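Side-chain contacts in ubiquitin-conjugating enzyme E2, putative (Trypanosoma cruzi, PDB 4DS2), which probably accepts activated ubiquitin or a related modifier as a thioester and passes it on toward target proteins, as other E2 enzymes do: residues A[128-133]-A[139-144]; A[21-26]-A[119-124]; A[62-67]-A[160-165]. All coordinates share one frame; numbering follows the deposited sequence.

How the interactions relate
The three contacts illustrate how a single-domain ubiquitin-conjugating fold is tied together at separate points. Along the chain, interaction 2 closes before interaction 1 begins, and the two adjoin in sequence: one uses the beginning and the other the end of helix 120-132, with centres about 20 Å apart on opposite sides of the chain's centre. Interaction 3 joins the loop between strands 51-57 and 70-76 to the end of helix 155-162, close to the C-terminus; its span encloses interaction 1 and crosses that of interaction 2, whose centre is about 25 Å away. Phe132 packs on Tyr64, joining interactions 1 and 3. Helix 120-132 thus links the N-terminal helix to the C-terminal helical region.

Interaction 1. Residues A[128-133]-A[139-144]; sequences LDRVFS and RDDDVN
The central helix of the ubiquitin-conjugating fold, 120-132, is anchored near its C-terminal end to the loop that leads into helix 145-153, through a buried salt bridge between Arg130 and Asp141. Arg130 presents the side of its guanidinium, NE and NH2, so that each nitrogen serves one carboxylate oxygen. The NH2 bond reaches OD1 of Asp141 on its syn lone pair at 2.7 Å, with an N-H...O angle of 149°. The second, from NE to OD2, is longer at 3.1 Å and more bent, with OD2 27° out of the guanidinium plane. The two flat groups are tilted against each other, not coplanar. A bend at the second torsion of Arg130 (chi2 60°) swings its head away from the helix toward the acid. Over one face of that head lies the guanidinium of Arg139, almost parallel to it, with centres 4.0 Å apart. NH1 of Arg130 sits over the middle of this partner, 3.5 Å from Arg139 CZ. Such a stack of like charges is probably eased by the Asp141 carboxylate at the edge of the Arg130 plane. NH1 also donates to Ser137 O in the segment between, and Met109 of helix 108-111 packs against both Arg130 and Asp141. The result is a side-on, two-pronged arginine-carboxylate pair with a stacked second arginine, pinning a helix to the loop that follows it.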
loop_
_atom_site.group_PDB
_atom_site.type_symbol
_atom_site.label_atom_id
_atom_site.label_comp_id
_atom_site.label_asym_id
_atom_site.label_seq_id
_atom_site.Cartn_x
_atom_site.Cartn_y
_atom_site.Cartn_z
ATOM N N LEU A 128 2.883 -0.892 -1.821
ATOM C CA LEU A 128 2.639 -2.335 -1.929
ATOM C C LEU A 128 3.947 -3.076 -2.114
ATOM O O LEU A 128 4.194 -4.090 -1.468
ATOM C CB LEU A 128 1.714 -2.640 -3.086
ATOM C CG LEU A 128 0.280 -2.104 -2.961
ATOM C CD1 LEU A 128 -0.402 -2.136 -4.330
ATOM C CD2 LEU A 128 -0.490 -2.885 -1.912
ATOM N N ASP A 129 4.786 -2.540 -2.988
ATOM C CA ASP A 129 6.091 -3.099 -3.247
ATOM C C ASP A 129 7.011 -3.015 -2.022
ATOM O O ASP A 129 7.776 -3.944 -1.705
ATOM C CB ASP A 129 6.739 -2.359 -4.418
ATOM C CG ASP A 129 8.218 -2.666 -4.540
ATOM O OD1 ASP A 129 8.577 -3.869 -4.742
ATOM O OD2 ASP A 129 9.015 -1.704 -4.419
ATOM N N ARG A 130 6.977 -1.878 -1.372
ATOM C CA ARG A 130 7.833 -1.654 -0.220
ATOM C C ARG A 130 7.528 -2.653 0.883
ATOM O O ARG A 130 8.416 -3.240 1.463
ATOM C CB ARG A 130 7.677 -0.205 0.258
ATOM C CG ARG A 130 8.358 0.122 1.549
ATOM C CD ARG A 130 9.834 -0.105 1.491
ATOM N NE ARG A 130 10.413 0.269 2.770
ATOM C CZ ARG A 130 11.654 -0.030 3.150
ATOM N NH1 ARG A 130 12.460 -0.720 2.346
ATOM N NH2 ARG A 130 12.096 0.371 4.340
ATOM N N VAL A 131 6.246 -2.842 1.161
ATOM C CA VAL A 131 5.823 -3.677 2.281
ATOM C C VAL A 131 5.836 -5.185 1.981
ATOM O O VAL A 131 6.315 -5.999 2.794
ATOM C CB VAL A 131 4.454 -3.220 2.747
ATOM C CG1 VAL A 131 3.883 -4.179 3.801
ATOM C CG2 VAL A 131 4.602 -1.799 3.296
ATOM N N PHE A 132 5.336 -5.555 0.803
ATOM C CA PHE A 132 5.242 -6.960 0.424
ATOM C C PHE A 132 6.553 -7.546 -0.124
ATOM O O PHE A 132 6.782 -8.772 -0.048
ATOM C CB PHE A 132 4.133 -7.119 -0.632
ATOM C CG PHE A 132 2.732 -6.954 -0.102
ATOM C CD1 PHE A 132 2.409 -7.244 1.234
ATOM C CD2 PHE A 132 1.713 -6.575 -0.960
ATOM C CE1 PHE A 132 1.124 -7.129 1.698
ATOM C CE2 PHE A 132 0.413 -6.471 -0.499
ATOM C CZ PHE A 132 0.122 -6.752 0.832
ATOM N N SER A 133 7.379 -6.672 -0.716
ATOM C CA SER A 133 8.543 -7.095 -1.495
ATOM C C SER A 133 9.883 -6.526 -1.077
ATOM O O SER A 133 10.862 -7.242 -1.151
ATOM C CB SER A 133 8.297 -6.849 -2.968
ATOM O OG SER A 133 7.513 -7.915 -3.457
ATOM N N ARG A 139 14.957 1.255 6.235
ATOM C CA ARG A 139 15.233 2.703 6.093
ATOM C C ARG A 139 14.791 3.522 7.314
ATOM O O ARG A 139 15.183 3.236 8.432
ATOM C CB ARG A 139 14.585 3.262 4.846
ATOM C CG ARG A 139 15.099 2.614 3.602
ATOM C CD ARG A 139 14.263 3.029 2.426
ATOM N NE ARG A 139 14.519 2.145 1.315
ATOM C CZ ARG A 139 13.677 1.916 0.324
ATOM N NH1 ARG A 139 12.487 2.501 0.275
ATOM N NH2 ARG A 139 14.044 1.108 -0.652
ATOM N N ASP A 140 13.995 4.562 7.092
ATOM C CA ASP A 140 13.609 5.500 8.143
ATOM C C ASP A 140 12.116 5.397 8.360
ATOM O O ASP A 140 11.538 6.253 9.002
ATOM C CB ASP A 140 14.012 6.920 7.717
ATOM C CG ASP A 140 13.308 7.373 6.439
ATOM O OD1 ASP A 140 12.760 6.518 5.686
ATOM O OD2 ASP A 140 13.283 8.593 6.187
ATOM N N ASP A 141 11.510 4.324 7.820
ATOM C CA ASP A 141 10.038 4.123 7.775
ATOM C C ASP A 141 9.562 2.889 8.562
ATOM O O ASP A 141 8.427 2.424 8.408
ATOM C CB ASP A 141 9.531 4.084 6.313
ATOM C CG ASP A 141 10.229 3.044 5.458
ATOM O OD1 ASP A 141 11.187 2.397 5.937
ATOM O OD2 ASP A 141 9.830 2.873 4.283
ATOM N N ASP A 142 10.424 2.373 9.415
ATOM C CA ASP A 142 10.027 1.327 10.344
ATOM C C ASP A 142 9.098 1.890 11.405
ATOM O O ASP A 142 9.410 2.935 11.985
ATOM C CB ASP A 142 11.250 0.696 11.008
ATOM C CG ASP A 142 11.713 -0.587 10.295
ATOM O OD1 ASP A 142 11.510 -0.752 9.053
ATOM O OD2 ASP A 142 12.269 -1.438 11.011
ATOM N N VAL A 143 7.947 1.209 11.594
ATOM C CA VAL A 143 6.920 1.584 12.591
ATOM C C VAL A 143 6.712 0.504 13.664
ATOM O O VAL A 143 6.073 0.767 14.656
ATOM C CB VAL A 143 5.518 1.869 11.953
ATOM C CG1 VAL A 143 5.624 2.910 10.868
ATOM C CG2 VAL A 143 4.895 0.598 11.413
ATOM N N ASN A 144 7.211 -0.711 13.423
ATOM C CA ASN A 144 6.989 -1.877 14.288
ATOM C C ASN A 144 8.323 -2.544 14.531
ATOM O O ASN A 144 8.728 -3.412 13.758
ATOM C CB ASN A 144 6.051 -2.845 13.564
ATOM C CG ASN A 144 5.654 -4.055 14.409
ATOM O OD1 ASN A 144 6.279 -4.363 15.411
ATOM N ND2 ASN A 144 4.592 -4.736 13.994
#

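Interaction 2. Residues A[21-26]-A[119-124]; sequences LEEVDA and HASDVI
Glu23 lays its carboxylate beside the hydroxymethyl group of Ser121, bridging helix 11-27 and the first turn of helix 120-132. The hydroxyl lies almost evenly between the two carboxylate oxygens: OE1 is 3.4 Å from Ser121 OG, and OE2 is 3.6 Å from Ser121 OG. The OG-OE1 approach is long enough to make only a weak hydrogen bond, and it is not settled, since the one hydroxyl proton has another acceptor within range. Length lets the glutamate span the gap, for its CG stands beside the backbone N (chi1 -64°) and the chain runs on extended from there, while the helix backbones stay apart, with Glu23 CA and Ser121 CA separated by 8.8 Å. The short serine meets it from a buried position, whereas the glutamate remains partly exposed. Close by, Asp122 OD2 accepts the backbone N-H of His119, the N-cap residue, at 3.3 Å, the reciprocal half of a capping box. That bond is fairly straight at the hydrogen, although the donor stands 46° out of the carboxylate plane. Lys125 forms long, weak ion pairs with both Glu23 and Asp122, which may temper the negative charge here. Asp16 of helix 11-27 accepts the N-H of Ala120, a further link between the two helices. Deeper in, Ile124 packs on Leu20 of helix 11-27 and on Ile41 and Leu54 of strands 40-46 and 51-57, while Val24 rests on Val44 of strand 40-46.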
loop_
_atom_site.group_PDB
_atom_site.type_symbol
_atom_site.label_atom_id
_atom_site.label_comp_id
_atom_site.label_asym_id
_atom_site.label_seq_id
_atom_site.Cartn_x
_atom_site.Cartn_y
_atom_site.Cartn_z
ATOM N N LEU A 21 -8.383 3.355 -12.535
ATOM C CA LEU A 21 -9.456 2.486 -13.026
ATOM C C LEU A 21 -9.150 1.945 -14.404
ATOM O O LEU A 21 -9.393 0.785 -14.695
ATOM C CB LEU A 21 -10.778 3.271 -13.065
ATOM C CG LEU A 21 -11.369 3.638 -11.693
ATOM C CD1 LEU A 21 -12.564 4.535 -11.925
ATOM C CD2 LEU A 21 -11.749 2.407 -10.873
ATOM N N GLU A 22 -8.587 2.806 -15.238
ATOM C CA GLU A 22 -8.102 2.400 -16.540
ATOM C C GLU A 22 -6.987 1.328 -16.475
ATOM O O GLU A 22 -6.981 0.358 -17.266
ATOM C CB GLU A 22 -7.674 3.652 -17.303
ATOM C CG GLU A 22 -8.864 4.572 -17.620
ATOM C CD GLU A 22 -8.529 5.750 -18.530
ATOM O OE1 GLU A 22 -7.337 5.951 -18.853
ATOM O OE2 GLU A 22 -9.468 6.476 -18.933
ATOM N N GLU A 23 -6.077 1.469 -15.510
ATOM C CA GLU A 23 -4.966 0.522 -15.331
ATOM C C GLU A 23 -5.370 -0.795 -14.686
ATOM O O GLU A 23 -4.861 -1.847 -15.059
ATOM C CB GLU A 23 -3.898 1.113 -14.436
ATOM C CG GLU A 23 -3.193 2.341 -14.974
ATOM C CD GLU A 23 -2.533 3.129 -13.840
ATOM O OE1 GLU A 23 -2.444 4.378 -13.964
ATOM O OE2 GLU A 23 -2.110 2.489 -12.817
ATOM N N VAL A 24 -6.243 -0.711 -13.687
ATOM C CA VAL A 24 -6.813 -1.878 -13.026
ATOM C C VAL A 24 -7.655 -2.773 -13.952
ATOM O O VAL A 24 -7.782 -3.963 -13.673
ATOM C CB VAL A 24 -7.704 -1.482 -11.851
ATOM C CG1 VAL A 24 -8.526 -2.678 -11.407
ATOM C CG2 VAL A 24 -6.849 -0.965 -10.704
ATOM N N ASP A 25 -8.235 -2.211 -15.023
ATOM C CA ASP A 25 -8.997 -2.990 -16.022
ATOM C C ASP A 25 -8.151 -3.484 -17.175
ATOM O O ASP A 25 -8.511 -4.455 -17.825
ATOM C CB ASP A 25 -10.166 -2.189 -16.540
ATOM C CG ASP A 25 -11.143 -1.874 -15.437
ATOM O OD1 ASP A 25 -11.756 -2.825 -14.911
ATOM O OD2 ASP A 25 -11.274 -0.695 -15.040
ATOM N N ALA A 26 -7.022 -2.832 -17.416
ATOM C CA ALA A 26 -5.975 -3.394 -18.278
ATOM C C ALA A 26 -5.181 -4.550 -17.604
ATOM O O ALA A 26 -4.731 -5.490 -18.277
ATOM C CB ALA A 26 -5.024 -2.287 -18.721
ATOM N N HIS A 119 1.411 10.420 -9.518
ATOM C CA HIS A 119 0.021 10.007 -9.507
ATOM C C HIS A 119 -0.296 9.093 -8.347
ATOM O O HIS A 119 0.573 8.389 -7.852
ATOM C CB HIS A 119 -0.306 9.301 -10.816
ATOM C CG HIS A 119 -0.330 10.214 -12.022
ATOM N ND1 HIS A 119 0.737 10.924 -12.425
ATOM C CD2 HIS A 119 -1.363 10.524 -12.914
ATOM C CE1 HIS A 119 0.421 11.641 -13.523
ATOM N NE2 HIS A 119 -0.868 11.400 -13.822
ATOM N N ALA A 120 -1.545 9.116 -7.885
ATOM C CA ALA A 120 -2.031 8.212 -6.832
ATOM C C ALA A 120 -1.621 6.777 -7.065
ATOM O O ALA A 120 -1.240 6.116 -6.141
ATOM C CB ALA A 120 -3.557 8.265 -6.726
ATOM N N SER A 121 -1.742 6.307 -8.302
ATOM C CA SER A 121 -1.186 5.015 -8.740
ATOM C C SER A 121 0.241 4.747 -8.290
ATOM O O SER A 121 0.561 3.650 -7.833
ATOM C CB SER A 121 -1.166 4.983 -10.260
ATOM O OG SER A 121 -2.431 5.361 -10.750
ATOM N N ASP A 122 1.109 5.742 -8.497
ATOM C CA ASP A 122 2.554 5.642 -8.171
ATOM C C ASP A 122 2.756 5.472 -6.669
ATOM O O ASP A 122 3.524 4.642 -6.233
ATOM C CB ASP A 122 3.302 6.863 -8.728
ATOM C CG ASP A 122 3.174 6.986 -10.280
ATOM O OD1 ASP A 122 2.939 5.958 -10.950
ATOM O OD2 ASP A 122 3.278 8.107 -10.845
ATOM N N VAL A 123 1.981 6.206 -5.885
ATOM C CA VAL A 123 1.983 6.089 -4.439
ATOM C C VAL A 123 1.537 4.702 -3.977
ATOM O O VAL A 123 2.049 4.146 -2.989
ATOM C CB VAL A 123 0.993 7.105 -3.815
ATOM C CG1 VAL A 123 0.912 6.902 -2.308
ATOM C CG2 VAL A 123 1.346 8.540 -4.209
ATOM N N ILE A 124 0.544 4.154 -4.669
ATOM C CA ILE A 124 -0.033 2.889 -4.248
ATOM C C ILE A 124 0.939 1.773 -4.580
ATOM O O ILE A 124 1.138 0.880 -3.770
ATOM C CB ILE A 124 -1.433 2.625 -4.862
ATOM C CG1 ILE A 124 -2.420 3.754 -4.479
ATOM C CG2 ILE A 124 -1.983 1.278 -4.369
ATOM C CD1 ILE A 124 -3.635 3.872 -5.397
#

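Interaction 3. Residues A[62-67]-A[160-165]; sequences SVYGGA and ARVRRG
The loop 62-67 comes up against the end of helix 155-162 with Tyr64 and Val162 as the residues whose CA atoms are nearest, 6.6 Å apart, and its chain turns tightly as Gly65 N bonds back to Ser62 O. In this ubiquitin-conjugating fold the loop connects strands 51-57 and 70-76 of the antiparallel sheet, so the contact ties the connection between the two inner strands of the sheet to the last helix of the chain. Val162 supplies the apolar side chain of the helix. Its CG1, anti to the backbone N (chi1 166°), comes within 3.4 Å of Tyr64 CD1, and CG2 follows along the same ring, 4.0 Å from Tyr64 CE1. CG1 approaches the ring at a slant, and the two side chains run at about a right angle to each other. Behind this, the Tyr64 ring meets Phe132 of the central helix, and its hydroxyl is hydrogen-bonded to Tyr95 O, which fixes the outer end of the ring while the valine lies along the CD1-CE1 side, CG2 reaching toward the hydroxyl. Phe158, one helical turn back from Val162, also touches Tyr64. Val63 adds the other half of the apolar patch: its CB lies 4.2 Å from Val162 CG1, and its carbonyl O is 3.8 Å from the same methyl. It packs on Ala159 and Tyr135 as well. Arg163, with its chain extended from CG to NE, reaches back across Val63 at roughly a right angle, placing one face of its guanidinium against the valine, where Arg163 NH2 lies 4.1 Å from Val63 CG1.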
loop_
_atom_site.group_PDB
_atom_site.type_symbol
_atom_site.label_atom_id
_atom_site.label_comp_id
_atom_site.label_asym_id
_atom_site.label_seq_id
_atom_site.Cartn_x
_atom_site.Cartn_y
_atom_site.Cartn_z
ATOM N N SER A 62 6.117 -13.363 -2.943
ATOM C CA SER A 62 6.423 -13.016 -1.561
ATOM C C SER A 62 5.744 -13.893 -0.491
ATOM O O SER A 62 4.788 -14.612 -0.764
ATOM C CB SER A 62 6.110 -11.532 -1.313
ATOM O OG SER A 62 4.725 -11.292 -1.154
ATOM N N VAL A 63 6.275 -13.787 0.728
ATOM C CA VAL A 63 5.731 -14.406 1.945
ATOM C C VAL A 63 4.241 -14.153 2.122
ATOM O O VAL A 63 3.497 -15.025 2.609
ATOM C CB VAL A 63 6.440 -13.834 3.218
ATOM C CG1 VAL A 63 7.263 -14.907 3.922
ATOM C CG2 VAL A 63 7.307 -12.612 2.912
ATOM N N TYR A 64 3.851 -12.940 1.722
ATOM C CA TYR A 64 2.493 -12.356 1.863
ATOM C C TYR A 64 1.452 -12.741 0.797
ATOM O O TYR A 64 0.249 -12.557 1.009
ATOM C CB TYR A 64 2.610 -10.827 1.825
ATOM C CG TYR A 64 3.418 -10.252 2.976
ATOM C CD1 TYR A 64 2.844 -10.067 4.228
ATOM C CD2 TYR A 64 4.754 -9.918 2.818
ATOM C CE1 TYR A 64 3.577 -9.553 5.276
ATOM C CE2 TYR A 64 5.490 -9.406 3.866
ATOM C CZ TYR A 64 4.897 -9.226 5.092
ATOM O OH TYR A 64 5.607 -8.701 6.146
ATOM N N GLY A 65 1.909 -13.242 -0.352
ATOM C CA GLY A 65 1.002 -13.693 -1.417
ATOM C C GLY A 65 0.930 -15.198 -1.524
ATOM O O GLY A 65 0.629 -15.715 -2.583
ATOM N N GLY A 66 1.205 -15.897 -0.417
ATOM C CA GLY A 66 1.266 -17.362 -0.388
ATOM C C GLY A 66 -0.017 -18.045 -0.830
ATOM O O GLY A 66 -0.052 -18.634 -1.903
ATOM N N ALA A 67 -1.073 -17.940 -0.013
ATOM C CA ALA A 67 -2.375 -18.561 -0.309
ATOM C C ALA A 67 -3.265 -17.702 -1.224
ATOM O O ALA A 67 -4.484 -17.910 -1.277
ATOM C CB ALA A 67 -3.109 -18.858 0.998
ATOM N N ALA A 160 7.010 -18.043 8.704
ATOM C CA ALA A 160 5.928 -18.926 9.215
ATOM C C ALA A 160 4.858 -18.115 9.922
ATOM O O ALA A 160 3.680 -18.443 9.882
ATOM C CB ALA A 160 6.489 -19.981 10.168
ATOM N N ARG A 161 5.302 -17.048 10.569
ATOM C CA ARG A 161 4.424 -16.122 11.292
ATOM C C ARG A 161 3.570 -15.238 10.356
ATOM O O ARG A 161 2.430 -14.920 10.704
ATOM C CB ARG A 161 5.265 -15.282 12.260
ATOM C CG ARG A 161 4.499 -14.257 13.047
ATOM C CD ARG A 161 5.427 -13.560 14.046
ATOM N NE ARG A 161 5.852 -14.421 15.163
ATOM C CZ ARG A 161 6.442 -13.960 16.271
ATOM N NH1 ARG A 161 6.701 -12.662 16.402
ATOM N NH2 ARG A 161 6.780 -14.787 17.249
ATOM N N VAL A 162 4.101 -14.853 9.190
ATOM C CA VAL A 162 3.325 -14.085 8.222
ATOM C C VAL A 162 2.162 -14.935 7.693
ATOM O O VAL A 162 1.030 -14.436 7.539
ATOM C CB VAL A 162 4.180 -13.540 7.041
ATOM C CG1 VAL A 162 3.296 -13.039 5.894
ATOM C CG2 VAL A 162 5.111 -12.448 7.518
ATOM N N ARG A 163 2.429 -16.219 7.438
ATOM C CA ARG A 163 1.364 -17.141 6.988
ATOM C C ARG A 163 0.326 -17.445 8.049
ATOM O O ARG A 163 -0.734 -17.939 7.712
ATOM C CB ARG A 163 1.934 -18.449 6.463
ATOM C CG ARG A 163 2.641 -18.264 5.147
ATOM C CD ARG A 163 3.529 -19.437 4.795
ATOM N NE ARG A 163 4.305 -19.070 3.603
ATOM C CZ ARG A 163 5.634 -18.943 3.522
ATOM N NH1 ARG A 163 6.433 -19.201 4.565
ATOM N NH2 ARG A 163 6.176 -18.575 2.356
ATOM N N ARG A 164 0.635 -17.170 9.313
ATOM C CA ARG A 164 -0.360 -17.235 10.363
ATOM C C ARG A 164 -1.238 -15.973 10.257
ATOM O O ARG A 164 -2.314 -16.054 9.680
ATOM C CB ARG A 164 0.307 -17.457 11.733
ATOM C CG ARG A 164 1.121 -18.758 11.779
ATOM C CD ARG A 164 1.282 -19.352 13.179
ATOM N NE ARG A 164 2.368 -18.735 13.964
ATOM C CZ ARG A 164 3.636 -19.167 14.046
ATOM N NH1 ARG A 164 4.059 -20.241 13.374
ATOM N NH2 ARG A 164 4.504 -18.498 14.807
ATOM N N GLY A 165 -0.782 -14.811 10.739
ATOM C CA GLY A 165 -1.499 -13.545 10.499
ATOM C C GLY A 165 -0.727 -12.271 10.797
ATOM O O GLY A 165 -1.337 -11.214 11.049
#